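Long-range contact in chorismate synthase (Aquifex aeolicus, PDB 1Q1L), which probably converts 5-enolpyruvylshikimate-3-phosphate to chorismate by anti-1,4-elimination of phosphate, with reduced FMN as cofactor, in the last step of chorismate biosynthesis: residues A[19-33]-A[75-89]. Sequence-based numbering, arbitrary orientation.
Sequences GKGLTAILEGIPANL and TLGSPIALFIRNRDW
Thr75 and the turn at Pro30–Leu33 form the tight end of this contact. The hydroxyl of Thr75 sits between its own backbone N and carbonyl carbon (chi1 55°), where OG1 donates to Pro30 O over 2.7 Å, in the carbonyl plane of Pro30 and on a lone pair of its O, and accepts from Leu33 N at 2.9 Å. Backbone bonds Asn32 N to Thr75 O and Thr75 N to Leu33 O complete the grip. A valine here would probably leave Pro30 O and Leu33 N without their shared partner, the turn then relying on those backbone bonds. Small Ala31 suits its place, its CB only 3.2 Å from Leu76 O, beside Gly77.

Strands 21-27 and 80-85 then run antiparallel, joined by paired backbone bonds at Leu22–Ile84, Ala24–Leu82 and Leu26–Ile80. Aliphatic side chains suit this shared face, which is buried against helix 142-157, touched by Leu22, Leu26 and Leu82. Thr23, Ile25, Ala81 and Phe83 take the other. Phe83, its CG anti to the backbone N (chi1 -173°), brings CZ within 3.6 Å of Gly21 CA, where a CB would collide; Thr23 OG1 meets the ring edge in plane, 3.2 Å from CD1.

Beyond Gly21 the contact opens toward solvent. Asn86 ND2 still donates to Gly19 O at 2.7 Å, from above the carbonyl plane, but the exposed, poorly ordered Trp89 merely lays one ring face against Lys20 CG, a CH-pi contact; Lys20 NZ forms a salt bridge with Glu65 of a second subunit. The whole is an antiparallel pair at the centre of a four-stranded sheet, backed by helices as an outer layer of the beta-alpha-beta sandwich of chorismate synthase.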
loop_
_atom_site.group_PDB
_atom_site.type_symbol
_atom_site.label_atom_id
_atom_site.label_comp_id
_atom_site.label_asym_id
_atom_site.label_seq_id
_atom_site.Cartn_x
_atom_site.Cartn_y
_atom_site.Cartn_z
ATOM N N GLY A 19 25.028 -7.445 14.429
ATOM C CA GLY A 19 24.122 -8.493 14.844
ATOM C C GLY A 19 24.484 -9.727 14.056
ATOM O O GLY A 19 25.482 -9.729 13.341
ATOM N N LYS A 20 23.682 -10.777 14.174
ATOM C CA LYS A 20 23.956 -12.008 13.453
ATOM C C LYS A 20 24.114 -11.741 11.959
ATOM O O LYS A 20 25.026 -12.266 11.322
ATOM C CB LYS A 20 22.834 -13.013 13.697
ATOM C CG LYS A 20 22.599 -13.298 15.178
ATOM C CD LYS A 20 21.501 -14.328 15.380
ATOM C CE LYS A 20 21.281 -14.620 16.857
ATOM N NZ LYS A 20 20.287 -15.714 17.037
ATOM N N GLY A 21 23.234 -10.914 11.402
ATOM C CA GLY A 21 23.323 -10.619 9.983
ATOM C C GLY A 21 22.187 -9.768 9.449
ATOM O O GLY A 21 21.400 -9.210 10.209
ATOM N N LEU A 22 22.110 -9.665 8.128
ATOM C CA LEU A 22 21.063 -8.877 7.485
ATOM C C LEU A 22 20.122 -9.827 6.767
ATOM O O LEU A 22 20.564 -10.777 6.121
ATOM C CB LEU A 22 21.675 -7.906 6.476
ATOM C CG LEU A 22 22.819 -7.032 7.000
ATOM C CD1 LEU A 22 23.383 -6.203 5.856
ATOM C CD2 LEU A 22 22.322 -6.143 8.125
ATOM N N THR A 23 18.822 -9.576 6.888
ATOM C CA THR A 23 17.836 -10.424 6.236
ATOM C C THR A 23 16.969 -9.613 5.282
ATOM O O THR A 23 16.633 -8.464 5.556
ATOM C CB THR A 23 16.921 -11.113 7.272
ATOM O OG1 THR A 23 17.727 -11.756 8.263
ATOM C CG2 THR A 23 16.047 -12.173 6.602
ATOM N N ALA A 24 16.609 -10.222 4.160
ATOM C CA ALA A 24 15.766 -9.562 3.178
ATOM C C ALA A 24 14.839 -10.569 2.541
ATOM O O ALA A 24 15.212 -11.722 2.331
ATOM C CB ALA A 24 16.619 -8.906 2.095
ATOM N N ILE A 25 13.619 -10.126 2.261
ATOM C CA ILE A 25 12.635 -10.953 1.588
ATOM C C ILE A 25 12.103 -10.102 0.449
ATOM O O ILE A 25 11.616 -8.990 0.666
ATOM C CB ILE A 25 11.457 -11.363 2.510
ATOM C CG1 ILE A 25 11.964 -12.268 3.642
ATOM C CG2 ILE A 25 10.407 -12.104 1.690
ATOM C CD1 ILE A 25 10.889 -12.743 4.615
ATOM N N LEU A 26 12.222 -10.633 -0.762
ATOM C CA LEU A 26 11.777 -9.974 -1.982
ATOM C C LEU A 26 10.671 -10.808 -2.603
ATOM O O LEU A 26 10.839 -12.006 -2.808
ATOM C CB LEU A 26 12.936 -9.871 -2.983
ATOM C CG LEU A 26 12.540 -9.446 -4.401
ATOM C CD1 LEU A 26 11.899 -8.068 -4.355
ATOM C CD2 LEU A 26 13.757 -9.438 -5.307
ATOM N N GLU A 27 9.550 -10.172 -2.921
ATOM C CA GLU A 27 8.432 -10.885 -3.516
ATOM C C GLU A 27 7.962 -10.228 -4.807
ATOM O O GLU A 27 7.891 -9.005 -4.898
ATOM C CB GLU A 27 7.264 -10.935 -2.530
ATOM C CG GLU A 27 6.092 -11.759 -3.021
ATOM C CD GLU A 27 4.895 -11.688 -2.091
ATOM O OE1 GLU A 27 4.172 -10.672 -2.129
ATOM O OE2 GLU A 27 4.683 -12.646 -1.316
ATOM N N GLY A 28 7.633 -11.041 -5.803
ATOM C CA GLY A 28 7.145 -10.492 -7.054
ATOM C C GLY A 28 7.961 -10.807 -8.290
ATOM O O GLY A 28 7.472 -10.610 -9.407
ATOM N N ILE A 29 9.200 -11.271 -8.119
ATOM C CA ILE A 29 10.013 -11.616 -9.289
ATOM C C ILE A 29 9.379 -12.851 -9.918
ATOM O O ILE A 29 9.109 -13.827 -9.230
ATOM C CB ILE A 29 11.471 -11.929 -8.909
ATOM C CG1 ILE A 29 12.113 -10.698 -8.259
ATOM C CG2 ILE A 29 12.261 -12.304 -10.161
ATOM C CD1 ILE A 29 12.370 -9.554 -9.221
ATOM N N PRO A 30 9.123 -12.822 -11.234
ATOM C CA PRO A 30 8.504 -13.979 -11.891
ATOM C C PRO A 30 9.276 -15.277 -11.735
ATOM O O PRO A 30 10.476 -15.277 -11.437
ATOM C CB PRO A 30 8.409 -13.545 -13.349
ATOM C CG PRO A 30 8.303 -12.039 -13.246
ATOM C CD PRO A 30 9.331 -11.725 -12.194
ATOM N N ALA A 31 8.566 -16.381 -11.945
ATOM C CA ALA A 31 9.143 -17.717 -11.860
ATOM C C ALA A 31 9.946 -18.028 -13.116
ATOM O O ALA A 31 9.682 -17.476 -14.186
ATOM C CB ALA A 31 8.029 -18.757 -11.706
ATOM N N ASN A 32 10.922 -18.920 -12.970
ATOM C CA ASN A 32 11.763 -19.376 -14.069
ATOM C C ASN A 32 12.888 -18.427 -14.463
ATOM O O ASN A 32 13.413 -18.506 -15.572
ATOM C CB ASN A 32 10.895 -19.714 -15.291
ATOM C CG ASN A 32 9.911 -20.851 -15.014
ATOM O OD1 ASN A 32 8.970 -21.075 -15.778
ATOM N ND2 ASN A 32 10.130 -21.573 -13.920
ATOM N N LEU A 33 13.252 -17.531 -13.552
ATOM C CA LEU A 33 14.353 -16.602 -13.787
ATOM C C LEU A 33 15.617 -17.241 -13.220
ATOM O O LEU A 33 15.679 -17.554 -12.032
ATOM C CB LEU A 33 14.123 -15.277 -13.055
ATOM C CG LEU A 33 15.340 -14.334 -13.066
ATOM C CD1 LEU A 33 15.495 -13.735 -14.463
ATOM C CD2 LEU A 33 15.175 -13.225 -12.025
ATOM N N THR A 75 14.081 -19.292 -10.226
ATOM C CA THR A 75 13.116 -18.784 -9.258
ATOM C C THR A 75 11.834 -19.612 -9.353
ATOM O O THR A 75 11.412 -20.004 -10.444
ATOM C CB THR A 75 12.758 -17.303 -9.529
ATOM O OG1 THR A 75 12.291 -17.169 -10.874
ATOM C CG2 THR A 75 13.973 -16.399 -9.325
ATOM N N LEU A 76 11.215 -19.868 -8.208
ATOM C CA LEU A 76 9.979 -20.647 -8.164
ATOM C C LEU A 76 8.778 -19.739 -8.370
ATOM O O LEU A 76 7.741 -20.164 -8.887
ATOM C CB LEU A 76 9.863 -21.343 -6.810
ATOM C CG LEU A 76 10.941 -22.391 -6.508
ATOM C CD1 LEU A 76 10.916 -22.764 -5.035
ATOM C CD2 LEU A 76 10.711 -23.610 -7.382
ATOM N N GLY A 77 8.939 -18.478 -7.977
ATOM C CA GLY A 77 7.862 -17.512 -8.084
ATOM C C GLY A 77 7.418 -17.157 -6.675
ATOM O O GLY A 77 6.658 -16.211 -6.459
ATOM N N SER A 78 7.893 -17.932 -5.705
ATOM C CA SER A 78 7.565 -17.695 -4.304
ATOM C C SER A 78 8.530 -16.633 -3.774
ATOM O O SER A 78 9.494 -16.277 -4.449
ATOM C CB SER A 78 7.702 -18.994 -3.506
ATOM O OG SER A 78 8.992 -19.548 -3.680
ATOM N N PRO A 79 8.284 -16.109 -2.562
ATOM C CA PRO A 79 9.188 -15.085 -2.028
ATOM C C PRO A 79 10.636 -15.558 -1.943
ATOM O O PRO A 79 10.907 -16.723 -1.621
ATOM C CB PRO A 79 8.607 -14.788 -0.643
ATOM C CG PRO A 79 7.168 -15.183 -0.765
ATOM C CD PRO A 79 7.242 -16.448 -1.579
ATOM N N ILE A 80 11.559 -14.642 -2.224
ATOM C CA ILE A 80 12.982 -14.938 -2.170
ATOM C C ILE A 80 13.552 -14.333 -0.891
ATOM O O ILE A 80 13.517 -13.115 -0.701
ATOM C CB ILE A 80 13.718 -14.330 -3.379
ATOM C CG1 ILE A 80 13.106 -14.862 -4.677
ATOM C CG2 ILE A 80 15.209 -14.650 -3.295
ATOM C CD1 ILE A 80 13.642 -14.207 -5.930
ATOM N N ALA A 81 14.070 -15.188 -0.014
ATOM C CA ALA A 81 14.641 -14.741 1.248
ATOM C C ALA A 81 16.155 -14.890 1.204
ATOM O O ALA A 81 16.677 -15.916 0.769
ATOM C CB ALA A 81 14.060 -15.555 2.413
ATOM N N LEU A 82 16.850 -13.856 1.665
ATOM C CA LEU A 82 18.304 -13.849 1.667
ATOM C C LEU A 82 18.817 -13.511 3.053
ATOM O O LEU A 82 18.168 -12.774 3.800
ATOM C CB LEU A 82 18.824 -12.788 0.690
ATOM C CG LEU A 82 18.239 -12.720 -0.724
ATOM C CD1 LEU A 82 18.704 -11.434 -1.396
ATOM C CD2 LEU A 82 18.659 -13.938 -1.535
ATOM N N PHE A 83 19.978 -14.058 3.400
ATOM C CA PHE A 83 20.590 -13.751 4.682
ATOM C C PHE A 83 22.059 -13.435 4.429
ATOM O O PHE A 83 22.735 -14.158 3.707
ATOM C CB PHE A 83 20.475 -14.922 5.658
ATOM C CG PHE A 83 20.953 -14.590 7.047
ATOM C CD1 PHE A 83 20.322 -13.594 7.791
ATOM C CD2 PHE A 83 22.059 -15.240 7.596
ATOM C CE1 PHE A 83 20.782 -13.246 9.059
ATOM C CE2 PHE A 83 22.529 -14.898 8.867
ATOM C CZ PHE A 83 21.890 -13.898 9.599
ATOM N N ILE A 84 22.536 -12.337 5.003
ATOM C CA ILE A 84 23.926 -11.928 4.848
ATOM C C ILE A 84 24.570 -11.902 6.229
ATOM O O ILE A 84 24.283 -11.016 7.034
ATOM C CB ILE A 84 24.048 -10.509 4.245
ATOM C CG1 ILE A 84 23.409 -10.463 2.857
ATOM C CG2 ILE A 84 25.517 -10.107 4.160
ATOM C CD1 ILE A 84 23.274 -9.057 2.300
ATOM N N ARG A 85 25.433 -12.871 6.506
ATOM C CA ARG A 85 26.095 -12.920 7.802
ATOM C C ARG A 85 27.043 -11.740 7.972
ATOM O O ARG A 85 27.693 -11.315 7.019
ATOM C CB ARG A 85 26.869 -14.232 7.961
ATOM C CG ARG A 85 25.981 -15.461 8.070
ATOM C CD ARG A 85 26.772 -16.689 8.500
ATOM N NE ARG A 85 25.919 -17.866 8.657
ATOM C CZ ARG A 85 26.349 -19.054 9.074
ATOM N NH1 ARG A 85 27.628 -19.231 9.380
ATOM N NH2 ARG A 85 25.499 -20.068 9.181
ATOM N N ASN A 86 27.104 -11.203 9.186
ATOM C CA ASN A 86 27.991 -10.081 9.466
ATOM C C ASN A 86 29.401 -10.587 9.761
ATOM O O ASN A 86 30.371 -9.834 9.673
ATOM C CB ASN A 86 27.458 -9.252 10.637
ATOM C CG ASN A 86 26.273 -8.381 10.242
ATOM O OD1 ASN A 86 26.330 -7.643 9.255
ATOM N ND2 ASN A 86 25.195 -8.459 11.014
ATOM N N ARG A 87 29.500 -11.872 10.100
ATOM C CA ARG A 87 30.777 -12.525 10.388
ATOM C C ARG A 87 31.528 -11.946 11.581
ATOM O O ARG A 87 32.015 -12.688 12.434
ATOM C CB ARG A 87 31.663 -12.489 9.143
ATOM C CG ARG A 87 31.035 -13.184 7.950
ATOM C CD ARG A 87 31.961 -13.207 6.751
ATOM N NE ARG A 87 31.357 -13.909 5.622
ATOM C CZ ARG A 87 30.959 -15.177 5.655
ATOM N NH1 ARG A 87 31.101 -15.892 6.763
ATOM N NH2 ARG A 87 30.420 -15.732 4.578
ATOM N N ASP A 88 31.629 -10.622 11.637
ATOM C CA ASP A 88 32.308 -9.956 12.741
ATOM C C ASP A 88 31.400 -10.066 13.958
ATOM O O ASP A 88 31.242 -9.114 14.724
ATOM C CB ASP A 88 32.548 -8.485 12.401
ATOM C CG ASP A 88 33.247 -8.305 11.070
ATOM O OD1 ASP A 88 34.361 -8.843 10.902
ATOM O OD2 ASP A 88 32.681 -7.627 10.188
ATOM N N TRP A 89 30.805 -11.243 14.121
ATOM C CA TRP A 89 29.893 -11.506 15.223
ATOM C C TRP A 89 30.526 -12.465 16.227
ATOM O O TRP A 89 31.750 -12.553 16.327
ATOM C CB TRP A 89 28.593 -12.103 14.677
ATOM C CG TRP A 89 27.472 -12.122 15.665
ATOM C CD1 TRP A 89 26.875 -11.041 16.247
ATOM C CD2 TRP A 89 26.808 -13.278 16.186
ATOM N NE1 TRP A 89 25.878 -11.452 17.099
ATOM C CE2 TRP A 89 25.815 -12.821 17.082
ATOM C CE3 TRP A 89 26.955 -14.657 15.985
ATOM C CZ2 TRP A 89 24.972 -13.695 17.777
ATOM C CZ3 TRP A 89 26.115 -15.527 16.677
ATOM C CH2 TRP A 89 25.137 -15.040 17.562
HETATM O O HOH W 1 10.012 -14.679 -7.064
HETATM O O HOH W 2 6.333 -14.048 -8.007
#